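6-phosphogluconate dehydratase (Shewanella oneidensis, PDB 2GP4) probably catalyses the dehydration of 6-phosphogluconate to 2-keto-3-deoxy-6-phosphogluconate in the Entner-Doudoroff pathway, and is seen here without its iron-sulfur cluster. Local coordinates at residues A466-D472 with D489-K495; H461-E465 with F522-L526; Q474-D478 with L507-L513; A556-D562 with L582-T588. All coordinates share one frame; numbering follows the deposited sequence.

Contact 1. Residues A466-D472 with D489-K495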
loop_
_atom_site.group_PDB
_atom_site.type_symbol
_atom_site.label_atom_id
_atom_site.label_comp_id
_atom_site.label_asym_id
_atom_site.label_seq_id
_atom_site.Cartn_x
_atom_site.Cartn_y
_atom_site.Cartn_z
ATOM N N ALA A 466 18.636 -23.898 -2.632
ATOM C CA ALA A 466 18.869 -24.330 -4.005
ATOM C C ALA A 466 19.919 -23.458 -4.708
ATOM O O ALA A 466 20.097 -22.298 -4.338
ATOM C CB ALA A 466 17.562 -24.301 -4.773
ATOM N N PRO A 467 20.629 -24.024 -5.710
ATOM C CA PRO A 467 21.577 -23.246 -6.518
ATOM C C PRO A 467 20.924 -22.047 -7.217
ATOM O O PRO A 467 19.731 -22.089 -7.545
ATOM C CB PRO A 467 22.084 -24.266 -7.550
ATOM C CG PRO A 467 21.080 -25.385 -7.527
ATOM C CD PRO A 467 20.602 -25.441 -6.124
ATOM N N ALA A 468 21.703 -20.992 -7.438
ATOM C CA ALA A 468 21.179 -19.741 -7.987
ATOM C C ALA A 468 21.152 -19.726 -9.505
ATOM O O ALA A 468 21.973 -20.375 -10.164
ATOM C CB ALA A 468 21.977 -18.553 -7.475
ATOM N N VAL A 469 20.190 -18.974 -10.041
ATOM C CA VAL A 469 20.084 -18.696 -11.469
ATOM C C VAL A 469 19.903 -17.178 -11.636
ATOM O O VAL A 469 18.851 -16.628 -11.312
ATOM C CB VAL A 469 18.918 -19.499 -12.121
ATOM C CG1 VAL A 469 18.650 -19.013 -13.536
ATOM C CG2 VAL A 469 19.231 -21.003 -12.122
ATOM N N VAL A 470 20.943 -16.515 -12.134
ATOM C CA VAL A 470 21.012 -15.051 -12.149
ATOM C C VAL A 470 20.650 -14.459 -13.506
ATOM O O VAL A 470 21.197 -14.860 -14.531
ATOM C CB VAL A 470 22.424 -14.531 -11.721
ATOM C CG1 VAL A 470 22.412 -13.019 -11.534
ATOM C CG2 VAL A 470 22.894 -15.208 -10.437
ATOM N N ILE A 471 19.716 -13.510 -13.498
ATOM C CA ILE A 471 19.406 -12.683 -14.670
ATOM C C ILE A 471 19.205 -11.226 -14.242
ATOM O O ILE A 471 18.859 -10.959 -13.094
ATOM C CB ILE A 471 18.174 -13.201 -15.463
ATOM C CG1 ILE A 471 16.984 -13.455 -14.532
ATOM C CG2 ILE A 471 18.533 -14.473 -16.231
ATOM C CD1 ILE A 471 15.647 -13.572 -15.248
ATOM N N ASP A 472 19.440 -10.284 -15.156
ATOM C CA ASP A 472 19.285 -8.862 -14.831
ATOM C C ASP A 472 18.159 -8.196 -15.614
ATOM O O ASP A 472 18.049 -6.967 -15.662
ATOM C CB ASP A 472 20.615 -8.101 -14.973
ATOM C CG ASP A 472 21.208 -8.173 -16.373
ATOM O OD1 ASP A 472 20.496 -8.507 -17.346
ATOM O OD2 ASP A 472 22.412 -7.871 -16.497
ATOM N N ASP A 489 15.587 -27.929 -9.041
ATOM C CA ASP A 489 15.551 -27.054 -7.876
ATOM C C ASP A 489 16.497 -25.881 -8.122
ATOM O O ASP A 489 17.653 -26.084 -8.505
ATOM C CB ASP A 489 15.971 -27.809 -6.612
ATOM C CG ASP A 489 15.050 -28.976 -6.278
ATOM O OD1 ASP A 489 14.068 -29.221 -7.008
ATOM O OD2 ASP A 489 15.322 -29.657 -5.274
ATOM N N CYS A 490 16.002 -24.661 -7.922
ATOM C CA CYS A 490 16.806 -23.455 -8.135
ATOM C C CYS A 490 16.171 -22.229 -7.483
ATOM O O CYS A 490 14.962 -22.186 -7.261
ATOM C CB CYS A 490 17.012 -23.194 -9.634
ATOM S SG CYS A 490 15.474 -23.083 -10.577
ATOM N N VAL A 491 16.996 -21.238 -7.167
ATOM C CA VAL A 491 16.488 -19.927 -6.795
ATOM C C VAL A 491 16.779 -18.978 -7.954
ATOM O O VAL A 491 17.938 -18.707 -8.263
ATOM C CB VAL A 491 17.107 -19.417 -5.463
ATOM C CG1 VAL A 491 16.609 -18.009 -5.130
ATOM C CG2 VAL A 491 16.788 -20.374 -4.321
ATOM N N VAL A 492 15.726 -18.511 -8.619
ATOM C CA VAL A 492 15.866 -17.552 -9.720
ATOM C C VAL A 492 16.093 -16.133 -9.170
ATOM O O VAL A 492 15.212 -15.547 -8.523
ATOM C CB VAL A 492 14.642 -17.581 -10.664
ATOM C CG1 VAL A 492 14.781 -16.540 -11.777
ATOM C CG2 VAL A 492 14.453 -18.973 -11.259
ATOM N N VAL A 493 17.289 -15.604 -9.420
ATOM C CA VAL A 493 17.687 -14.282 -8.956
ATOM C C VAL A 493 17.539 -13.285 -10.094
ATOM O O VAL A 493 18.162 -13.431 -11.150
ATOM C CB VAL A 493 19.160 -14.274 -8.463
ATOM C CG1 VAL A 493 19.636 -12.845 -8.143
ATOM C CG2 VAL A 493 19.338 -15.206 -7.258
ATOM N N VAL A 494 16.706 -12.273 -9.869
ATOM C CA VAL A 494 16.481 -11.218 -10.842
ATOM C C VAL A 494 16.991 -9.899 -10.266
ATOM O O VAL A 494 16.397 -9.334 -9.346
ATOM C CB VAL A 494 14.990 -11.095 -11.213
ATOM C CG1 VAL A 494 14.813 -10.135 -12.379
ATOM C CG2 VAL A 494 14.392 -12.471 -11.549
ATOM N N LYS A 495 18.101 -9.413 -10.804
ATOM C CA LYS A 495 18.718 -8.213 -10.272
ATOM C C LYS A 495 18.555 -7.025 -11.222
ATOM O O LYS A 495 18.048 -7.180 -12.341
ATOM C CB LYS A 495 20.188 -8.476 -9.925
ATOM C CG LYS A 495 21.030 -8.985 -11.082
ATOM C CD LYS A 495 22.486 -9.047 -10.692
ATOM C CE LYS A 495 23.351 -9.409 -11.885
ATOM N NZ LYS A 495 24.763 -9.605 -11.458
#

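Contact 2. Residues H461-E465 with F522-L526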
loop_
_atom_site.group_PDB
_atom_site.type_symbol
_atom_site.label_atom_id
_atom_site.label_comp_id
_atom_site.label_asym_id
_atom_site.label_seq_id
_atom_site.Cartn_x
_atom_site.Cartn_y
_atom_site.Cartn_z
ATOM N N HIS A 461 6.460 -25.480 0.965
ATOM C CA HIS A 461 7.195 -24.641 0.012
ATOM C C HIS A 461 7.795 -23.364 0.617
ATOM O O HIS A 461 8.294 -22.515 -0.124
ATOM C CB HIS A 461 6.305 -24.267 -1.193
ATOM C CG HIS A 461 5.822 -25.441 -1.992
ATOM N ND1 HIS A 461 4.525 -25.542 -2.450
ATOM C CD2 HIS A 461 6.457 -26.562 -2.412
ATOM C CE1 HIS A 461 4.381 -26.671 -3.123
ATOM N NE2 HIS A 461 5.538 -27.310 -3.111
ATOM N N ARG A 462 7.757 -23.230 1.945
ATOM C CA ARG A 462 8.226 -22.005 2.616
ATOM C C ARG A 462 9.727 -21.969 2.903
ATOM O O ARG A 462 10.258 -20.942 3.336
ATOM C CB ARG A 462 7.426 -21.734 3.902
ATOM C CG ARG A 462 6.019 -21.199 3.641
ATOM C CD ARG A 462 5.244 -20.934 4.919
ATOM N NE ARG A 462 3.840 -20.656 4.616
ATOM C CZ ARG A 462 2.900 -20.367 5.515
ATOM N NH1 ARG A 462 3.186 -20.307 6.811
ATOM N NH2 ARG A 462 1.661 -20.131 5.109
ATOM N N VAL A 463 10.406 -23.088 2.664
ATOM C CA VAL A 463 11.859 -23.176 2.814
ATOM C C VAL A 463 12.455 -23.771 1.539
ATOM O O VAL A 463 12.146 -24.907 1.185
ATOM C CB VAL A 463 12.267 -24.055 4.040
ATOM C CG1 VAL A 463 13.785 -24.146 4.169
ATOM C CG2 VAL A 463 11.654 -23.519 5.331
ATOM N N VAL A 464 13.291 -22.998 0.850
ATOM C CA VAL A 464 14.000 -23.484 -0.329
ATOM C C VAL A 464 15.486 -23.156 -0.228
ATOM O O VAL A 464 15.871 -21.992 -0.077
ATOM C CB VAL A 464 13.428 -22.921 -1.664
ATOM C CG1 VAL A 464 14.277 -23.375 -2.867
ATOM C CG2 VAL A 464 11.971 -23.331 -1.863
ATOM N N GLU A 465 16.307 -24.202 -0.292
ATOM C CA GLU A 465 17.748 -24.070 -0.383
ATOM C C GLU A 465 18.173 -24.724 -1.696
ATOM O O GLU A 465 18.063 -25.943 -1.859
ATOM C CB GLU A 465 18.427 -24.734 0.813
ATOM C CG GLU A 465 19.928 -24.490 0.891
ATOM C CD GLU A 465 20.594 -25.272 2.010
ATOM O OE1 GLU A 465 20.369 -24.938 3.192
ATOM O OE2 GLU A 465 21.350 -26.219 1.705
ATOM N N PHE A 522 9.448 -29.424 -8.645
ATOM C CA PHE A 522 10.732 -28.807 -8.317
ATOM C C PHE A 522 10.600 -27.829 -7.153
ATOM O O PHE A 522 9.521 -27.282 -6.907
ATOM C CB PHE A 522 11.341 -28.112 -9.534
ATOM C CG PHE A 522 11.616 -29.038 -10.683
ATOM C CD1 PHE A 522 12.554 -30.062 -10.561
ATOM C CD2 PHE A 522 10.934 -28.892 -11.884
ATOM C CE1 PHE A 522 12.810 -30.928 -11.619
ATOM C CE2 PHE A 522 11.178 -29.748 -12.950
ATOM C CZ PHE A 522 12.118 -30.772 -12.817
ATOM N N LYS A 523 11.699 -27.628 -6.432
ATOM C CA LYS A 523 11.724 -26.699 -5.306
ATOM C C LYS A 523 12.333 -25.387 -5.773
ATOM O O LYS A 523 13.533 -25.297 -6.021
ATOM C CB LYS A 523 12.497 -27.290 -4.119
ATOM C CG LYS A 523 11.900 -28.591 -3.576
ATOM C CD LYS A 523 12.452 -28.954 -2.199
ATOM C CE LYS A 523 11.633 -28.323 -1.052
ATOM N NZ LYS A 523 11.729 -26.825 -0.955
ATOM N N VAL A 524 11.494 -24.372 -5.912
ATOM C CA VAL A 524 11.914 -23.129 -6.551
ATOM C C VAL A 524 11.539 -21.896 -5.742
ATOM O O VAL A 524 10.543 -21.898 -5.022
ATOM C CB VAL A 524 11.344 -23.002 -7.989
ATOM C CG1 VAL A 524 11.984 -24.028 -8.899
ATOM C CG2 VAL A 524 9.818 -23.135 -7.998
ATOM N N ALA A 525 12.344 -20.846 -5.875
ATOM C CA ALA A 525 12.063 -19.568 -5.224
ATOM C C ALA A 525 12.551 -18.399 -6.061
ATOM O O ALA A 525 13.418 -18.559 -6.925
ATOM C CB ALA A 525 12.677 -19.520 -3.841
ATOM N N LEU A 526 11.961 -17.233 -5.807
ATOM C CA LEU A 526 12.349 -15.988 -6.444
ATOM C C LEU A 526 13.081 -15.100 -5.462
ATOM O O LEU A 526 12.721 -15.031 -4.293
ATOM C CB LEU A 526 11.123 -15.220 -6.933
ATOM C CG LEU A 526 10.560 -15.396 -8.342
ATOM C CD1 LEU A 526 11.669 -15.444 -9.391
ATOM C CD2 LEU A 526 9.678 -16.610 -8.411
#

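Contact 3. Residues Q474-D478 with L507-L513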
loop_
_atom_site.group_PDB
_atom_site.type_symbol
_atom_site.label_atom_id
_atom_site.label_comp_id
_atom_site.label_asym_id
_atom_site.label_seq_id
_atom_site.Cartn_x
_atom_site.Cartn_y
_atom_site.Cartn_z
ATOM N N GLN A 474 13.949 -9.442 -16.610
ATOM C CA GLN A 474 12.911 -10.468 -16.513
ATOM C C GLN A 474 12.610 -11.141 -17.865
ATOM O O GLN A 474 12.063 -12.246 -17.905
ATOM C CB GLN A 474 11.636 -9.901 -15.880
ATOM C CG GLN A 474 10.824 -8.959 -16.776
ATOM C CD GLN A 474 9.384 -8.793 -16.303
ATOM O OE1 GLN A 474 8.868 -9.609 -15.533
ATOM N NE2 GLN A 474 8.730 -7.734 -16.765
ATOM N N ASN A 475 12.969 -10.470 -18.957
ATOM C CA ASN A 475 12.757 -11.001 -20.299
ATOM C C ASN A 475 13.706 -12.145 -20.666
ATOM O O ASN A 475 13.402 -12.935 -21.558
ATOM C CB ASN A 475 12.837 -9.884 -21.339
ATOM C CG ASN A 475 11.778 -8.820 -21.131
ATOM O OD1 ASN A 475 10.580 -9.098 -21.172
ATOM N ND2 ASN A 475 12.218 -7.593 -20.903
ATOM N N LYS A 476 14.840 -12.229 -19.971
ATOM C CA LYS A 476 15.836 -13.282 -20.184
ATOM C C LYS A 476 15.397 -14.651 -19.652
ATOM O O LYS A 476 16.032 -15.670 -19.954
ATOM C CB LYS A 476 17.160 -12.896 -19.520
ATOM C CG LYS A 476 17.961 -11.849 -20.261
ATOM C CD LYS A 476 19.244 -11.544 -19.515
ATOM C CE LYS A 476 20.227 -10.774 -20.383
ATOM N NZ LYS A 476 19.895 -9.334 -20.474
ATOM N N LEU A 477 14.315 -14.669 -18.874
ATOM C CA LEU A 477 13.868 -15.870 -18.173
ATOM C C LEU A 477 13.295 -16.950 -19.092
ATOM O O LEU A 477 13.548 -18.140 -18.884
ATOM C CB LEU A 477 12.849 -15.512 -17.081
ATOM C CG LEU A 477 12.430 -16.656 -16.147
ATOM C CD1 LEU A 477 13.582 -17.032 -15.217
ATOM C CD2 LEU A 477 11.175 -16.304 -15.356
ATOM N N ASP A 478 12.521 -16.532 -20.091
ATOM C CA ASP A 478 11.817 -17.461 -20.982
ATOM C C ASP A 478 12.760 -18.368 -21.794
ATOM O O ASP A 478 12.509 -19.568 -21.929
ATOM C CB ASP A 478 10.864 -16.698 -21.912
ATOM C CG ASP A 478 9.915 -17.621 -22.665
ATOM O OD1 ASP A 478 9.210 -18.430 -22.010
ATOM O OD2 ASP A 478 9.869 -17.529 -23.914
ATOM N N LEU A 507 7.091 -6.665 -12.017
ATOM C CA LEU A 507 7.550 -7.707 -12.920
ATOM C C LEU A 507 6.501 -8.810 -13.011
ATOM O O LEU A 507 6.342 -9.592 -12.091
ATOM C CB LEU A 507 8.907 -8.252 -12.465
ATOM C CG LEU A 507 10.034 -7.231 -12.248
ATOM C CD1 LEU A 507 11.126 -7.837 -11.388
ATOM C CD2 LEU A 507 10.595 -6.706 -13.573
ATOM N N HIS A 508 5.784 -8.850 -14.130
ATOM C CA HIS A 508 4.645 -9.750 -14.288
ATOM C C HIS A 508 4.997 -11.073 -14.961
ATOM O O HIS A 508 4.190 -11.994 -14.957
ATOM C CB HIS A 508 3.511 -9.053 -15.050
ATOM C CG HIS A 508 2.997 -7.824 -14.368
ATOM N ND1 HIS A 508 2.224 -7.873 -13.227
ATOM C CD2 HIS A 508 3.154 -6.509 -14.661
ATOM C CE1 HIS A 508 1.922 -6.643 -12.850
ATOM N NE2 HIS A 508 2.474 -5.797 -13.702
ATOM N N LYS A 509 6.200 -11.166 -15.522
ATOM C CA LYS A 509 6.601 -12.342 -16.300
ATOM C C LYS A 509 7.302 -13.438 -15.483
ATOM O O LYS A 509 7.759 -14.435 -16.044
ATOM C CB LYS A 509 7.484 -11.915 -17.482
ATOM C CG LYS A 509 6.729 -11.162 -18.577
ATOM C CD LYS A 509 7.668 -10.472 -19.561
ATOM C CE LYS A 509 8.188 -11.430 -20.617
ATOM N NZ LYS A 509 8.744 -10.682 -21.784
ATOM N N LEU A 510 7.364 -13.257 -14.164
ATOM C CA LEU A 510 8.157 -14.126 -13.288
ATOM C C LEU A 510 7.378 -15.274 -12.652
ATOM O O LEU A 510 7.785 -16.439 -12.749
ATOM C CB LEU A 510 8.839 -13.292 -12.197
ATOM C CG LEU A 510 10.313 -12.903 -12.356
ATOM C CD1 LEU A 510 10.763 -12.824 -13.811
ATOM C CD2 LEU A 510 10.616 -11.600 -11.618
ATOM N N THR A 511 6.262 -14.935 -12.009
ATOM C CA THR A 511 5.467 -15.895 -11.227
ATOM C C THR A 511 4.856 -17.079 -12.006
ATOM O O THR A 511 4.822 -18.193 -11.474
ATOM C CB THR A 511 4.366 -15.191 -10.388
ATOM O OG1 THR A 511 3.491 -14.465 -11.258
ATOM C CG2 THR A 511 4.986 -14.228 -9.373
ATOM N N PRO A 512 4.356 -16.852 -13.245
ATOM C CA PRO A 512 3.682 -17.948 -13.953
ATOM C C PRO A 512 4.578 -19.155 -14.243
ATOM O O PRO A 512 4.177 -20.290 -13.987
ATOM C CB PRO A 512 3.229 -17.301 -15.274
ATOM C CG PRO A 512 3.243 -15.827 -15.014
ATOM C CD PRO A 512 4.360 -15.612 -14.048
ATOM N N LEU A 513 5.773 -18.908 -14.774
ATOM C CA LEU A 513 6.689 -19.988 -15.139
ATOM C C LEU A 513 7.215 -20.723 -13.907
ATOM O O LEU A 513 7.253 -21.957 -13.879
ATOM C CB LEU A 513 7.849 -19.467 -16.003
ATOM C CG LEU A 513 7.537 -18.726 -17.320
ATOM C CD1 LEU A 513 8.807 -18.563 -18.156
ATOM C CD2 LEU A 513 6.442 -19.407 -18.141
HETATM O O HOH W 1 5.713 -7.096 -16.600
#

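Contact 4. Residues A556-D562 with L582-T588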
loop_
_atom_site.group_PDB
_atom_site.type_symbol
_atom_site.label_atom_id
_atom_site.label_comp_id
_atom_site.label_asym_id
_atom_site.label_seq_id
_atom_site.Cartn_x
_atom_site.Cartn_y
_atom_site.Cartn_z
ATOM N N ALA A 556 24.406 -8.523 -6.181
ATOM C CA ALA A 556 25.219 -8.212 -7.359
ATOM C C ALA A 556 26.386 -9.182 -7.556
ATOM O O ALA A 556 26.865 -9.360 -8.677
ATOM C CB ALA A 556 25.734 -6.767 -7.290
ATOM N N LYS A 557 26.834 -9.807 -6.471
ATOM C CA LYS A 557 27.963 -10.743 -6.518
ATOM C C LYS A 557 27.559 -12.206 -6.702
ATOM O O LYS A 557 28.405 -13.048 -7.034
ATOM C CB LYS A 557 28.853 -10.586 -5.283
ATOM C CG LYS A 557 29.779 -9.375 -5.349
ATOM C CD LYS A 557 30.730 -9.328 -4.170
ATOM C CE LYS A 557 31.652 -8.121 -4.263
ATOM N NZ LYS A 557 32.672 -8.136 -3.180
ATOM N N VAL A 558 26.273 -12.501 -6.490
ATOM C CA VAL A 558 25.742 -13.859 -6.646
ATOM C C VAL A 558 26.085 -14.405 -8.037
ATOM O O VAL A 558 25.947 -13.702 -9.038
ATOM C CB VAL A 558 24.209 -13.911 -6.422
ATOM C CG1 VAL A 558 23.700 -15.351 -6.483
ATOM C CG2 VAL A 558 23.830 -13.291 -5.091
ATOM N N GLN A 559 26.552 -15.648 -8.085
ATOM C CA GLN A 559 26.896 -16.303 -9.343
ATOM C C GLN A 559 26.037 -17.546 -9.507
ATOM O O GLN A 559 25.537 -18.082 -8.522
ATOM C CB GLN A 559 28.386 -16.676 -9.371
ATOM C CG GLN A 559 29.331 -15.477 -9.395
ATOM C CD GLN A 559 30.813 -15.852 -9.360
ATOM O OE1 GLN A 559 31.186 -17.030 -9.423
ATOM N NE2 GLN A 559 31.668 -14.836 -9.269
ATOM N N ASP A 560 25.859 -17.998 -10.746
ATOM C CA ASP A 560 25.137 -19.240 -11.005
ATOM C C ASP A 560 25.765 -20.385 -10.216
ATOM O O ASP A 560 26.991 -20.537 -10.184
ATOM C CB ASP A 560 25.138 -19.571 -12.499
ATOM C CG ASP A 560 24.427 -18.521 -13.332
ATOM O OD1 ASP A 560 23.188 -18.386 -13.202
ATOM O OD2 ASP A 560 25.111 -17.835 -14.127
ATOM N N GLY A 561 24.920 -21.172 -9.562
ATOM C CA GLY A 561 25.385 -22.336 -8.816
ATOM C C GLY A 561 25.414 -22.115 -7.318
ATOM O O GLY A 561 25.154 -23.046 -6.555
ATOM N N ASP A 562 25.735 -20.890 -6.896
ATOM C CA ASP A 562 25.769 -20.536 -5.474
ATOM C C ASP A 562 24.504 -21.012 -4.779
ATOM O O ASP A 562 23.408 -20.870 -5.321
ATOM C CB ASP A 562 25.873 -19.022 -5.289
ATOM C CG ASP A 562 27.157 -18.438 -5.844
ATOM O OD1 ASP A 562 28.066 -19.203 -6.231
ATOM O OD2 ASP A 562 27.254 -17.193 -5.891
ATOM N N LEU A 582 33.739 -14.104 -1.289
ATOM C CA LEU A 582 33.046 -12.928 -1.817
ATOM C C LEU A 582 33.981 -11.744 -2.048
ATOM O O LEU A 582 33.706 -10.881 -2.884
ATOM C CB LEU A 582 31.876 -12.525 -0.912
ATOM C CG LEU A 582 30.649 -13.442 -0.961
ATOM C CD1 LEU A 582 29.711 -13.189 0.216
ATOM C CD2 LEU A 582 29.907 -13.314 -2.291
ATOM N N ALA A 583 35.091 -11.718 -1.312
ATOM C CA ALA A 583 36.113 -10.681 -1.467
ATOM C C ALA A 583 36.895 -10.815 -2.780
ATOM O O ALA A 583 37.451 -9.832 -3.283
ATOM C CB ALA A 583 37.063 -10.686 -0.275
ATOM N N THR A 584 36.936 -12.029 -3.325
ATOM C CA THR A 584 37.621 -12.290 -4.593
ATOM C C THR A 584 36.760 -11.873 -5.784
ATOM O O THR A 584 37.282 -11.531 -6.849
ATOM C CB THR A 584 38.000 -13.782 -4.751
ATOM O OG1 THR A 584 36.814 -14.575 -4.877
ATOM C CG2 THR A 584 38.817 -14.275 -3.558
ATOM N N ARG A 585 35.442 -11.898 -5.588
ATOM C CA ARG A 585 34.477 -11.660 -6.668
ATOM C C ARG A 585 34.305 -10.188 -7.040
ATOM O O ARG A 585 34.256 -9.312 -6.172
ATOM C CB ARG A 585 33.112 -12.257 -6.309
ATOM C CG ARG A 585 33.081 -13.771 -6.282
ATOM C CD ARG A 585 31.717 -14.286 -5.869
ATOM N NE ARG A 585 31.700 -15.742 -5.749
ATOM C CZ ARG A 585 30.595 -16.481 -5.667
ATOM N NH1 ARG A 585 29.398 -15.910 -5.695
ATOM N NH2 ARG A 585 30.686 -17.797 -5.562
ATOM N N THR A 586 34.219 -9.932 -8.341
ATOM C CA THR A 586 33.805 -8.634 -8.850
ATOM C C THR A 586 32.383 -8.767 -9.382
ATOM O O THR A 586 32.087 -9.671 -10.167
ATOM C CB THR A 586 34.752 -8.120 -9.964
ATOM O OG1 THR A 586 36.083 -8.013 -9.445
ATOM C CG2 THR A 586 34.317 -6.749 -10.477
ATOM N N ALA A 587 31.506 -7.875 -8.936
ATOM C CA ALA A 587 30.137 -7.838 -9.433
ATOM C C ALA A 587 30.169 -7.562 -10.927
ATOM O O ALA A 587 30.925 -6.701 -11.378
ATOM C CB ALA A 587 29.338 -6.760 -8.706
ATOM N N THR A 588 29.372 -8.304 -11.692
ATOM C CA THR A 588 29.243 -8.043 -13.123
ATOM C C THR A 588 28.554 -6.699 -13.362
ATOM O O THR A 588 27.696 -6.274 -12.584
ATOM C CB THR A 588 28.482 -9.166 -13.867
ATOM O OG1 THR A 588 27.205 -9.383 -13.250
ATOM C CG2 THR A 588 29.285 -10.464 -13.854
HETATM O O HOH W 2 25.753 -7.364 -10.960
#

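Contact 1. Residues A466-D472 with D489-K495
V493 N donates to V469 O at 2.7 Å, the shortest of five backbone hydrogen bonds between strand 463-471 and residues 491-495. The pairing is parallel. V491, V493 and K495 give their N-H groups to P467, V469 and I471. V469 and I471 return theirs to V491 and V493. The bond from I471 N runs nearly along the C=O axis of V493 (174°). Alpha C-H groups add to the ladder; D472 CA lies 3.2 Å from K495 O.

The two strands and helix 477-482 form a beta-alpha-beta unit. V469, I471, V492 and V494 share the face on which L477 and L480 of that helix pack. I471 CG1 sits between its backbone N and carbonyl carbon (chi1 50°), and this lays CD1 alongside V494 CG2 at 4.1 Å. V469 CG2 meets C490 CB at 4.0 Å. On the other face the extended K495 chain crosses V470, with CE 3.7 Å from V470 CG1. Its NZ continues to T588 OG1. The backbone polar groups are thus largely paired within a buried, mostly aliphatic layer, and the lysine offers V470 its methylenes while its amine bonds elsewhere.

Contact 2. Residues H461-E465 with F522-L526
V464 and K523 lie alongside each other, running opposite ways, where two strands of one mixed sheet meet without pairing. Strands 463-471 and 524-528 run parallel in the C-terminal, mainly beta domain. Strand 490-494 lies between them. Near the start of that middle strand, side chains of the two flanking strands meet across it.

The polar link is K523 NZ to V463 O at 2.9 Å. The amine lies in the carbonyl plane, with a C=O...N angle of 149°. The lysine chain bends at chi3 (89°) and again at chi4, which curls the amine back to the carbonyl. V464 supplies the apolar part. Its CG2 touches K523 NZ at 3.6 Å, so the amine rests against this methyl as well as on the carbonyl. The same CG2 is 3.8 Å from V524 O. CB of V464 faces A525 CB at 4.1 Å.

The next shell fixes both backbones. K523 N is held by D489 OD1, and A525 has backbone bonds with C490 and V492 of the middle strand. On the far side, V464 pairs with V566 of strand 563-567. V566 also touches the side chains of V464 and A525. V524 turns away from V464 and packs on L514 and Q518 of helix 511-519. E465 likewise points away and forms a salt bridge with R565. At the strand end, V464 CG1 lies anti to the backbone N (chi1 176°) and meets K523 O at 3.8 Å.

Contact 3. Residues Q474-D478 with L507-L513
Two chain segments that lead into helices 477-482 and 511-519 come together at Q474 and K509, their CA atoms 6.6 Å apart. Q474 OE1 accepts K509 N at 3.1 Å, with the donor tilted 33° from the amide carbonyl plane. Q474 NE2 donates to a water at 3.1 Å, and H508 N donates to the same water. The amide therefore binds two successive backbone N-H groups, one directly and one through water. With CG of Q474 between its backbone N and carbonyl carbon (chi1 73°), the extended chain passes across L507, whose CD2 is 3.6 Å from Q474 CD. With an alanine in place of Q474, K509 N would probably lose its acceptor and the water its tie to this segment.

K509 bends at chi3 and carries NZ to N475 OD1; the 2.5 Å distance is short and its exact value doubtful. The L477 and L510 side chains cross at about a right angle, CD2 of L477 3.8 Å from CD1 of L510. L477 continues onto V492 and I471, L510 onto V494 and L526. D478 brushes L513 but has its salt bridge with K482. Leucines thus hold the inner side against the sheet, while Q474 fixes the backbone at H508 and K509 through their N-H groups.

Contact 4. Residues A556-D562 with L582-T588
R585 and D562 reach each other from opposite directions: CG of each lies beside its own backbone N (chi1 -69° and -63°), and the arginine chain is extended to NE. They form an end-on, two-nitrogen salt bridge that ties the type II beta turn Q559-D562 to the segment after helix 579-584. NH2 meets D562 OD1 at 3.0 Å. NH1 meets D562 OD2 at 2.5 Å, a short distance whose exact value is doubtful. Q559 N also binds OD2, at 2.8 Å, from the opposite face of the carboxylate. This fixes the acid's rotation within its own turn. The Q559 amide stacks over one face of the guanidinium, their planes 9° apart. NH1 adds a weak bond to K557 O, and E581 is a second acidic partner through NH2. A leucine in place of R585 would probably leave D562 without its cationic mate and the Q559 amide without its flat support.

K557 extends along the other segment, and its NZ bonds L582 O at 2.9 Å from above the carbonyl plane. A556 CB touches A587 CB at 3.9 Å. One water donates to both A556 O, at 3.2 Å, and T588 O, at 2.8 Å.

Overall arrangement
All four contacts lie in the C-terminal family region, on one side of the chain's centre. Contacts 1 and 2 share strand 463-471 in the mixed sheet, their centres about 11 Å apart. Contact 1 pairs neighbouring strands; contact 2 spans to the next strand but one. Contact 3 has its centre about 12 Å from that of contact 1, where helices 477-482 and 511-519 pack on the sheet. Contact 4 is also about 12 Å from contact 1, and about 22 Å from contact 3, centre to centre. Along the chain, contact 2 encloses contacts 1 and 3, whose segments alternate; contact 4 follows. K495-T588 and V470-D560 bonds join contacts 1 and 4. The central strands thus connect the helical layer to the later loops.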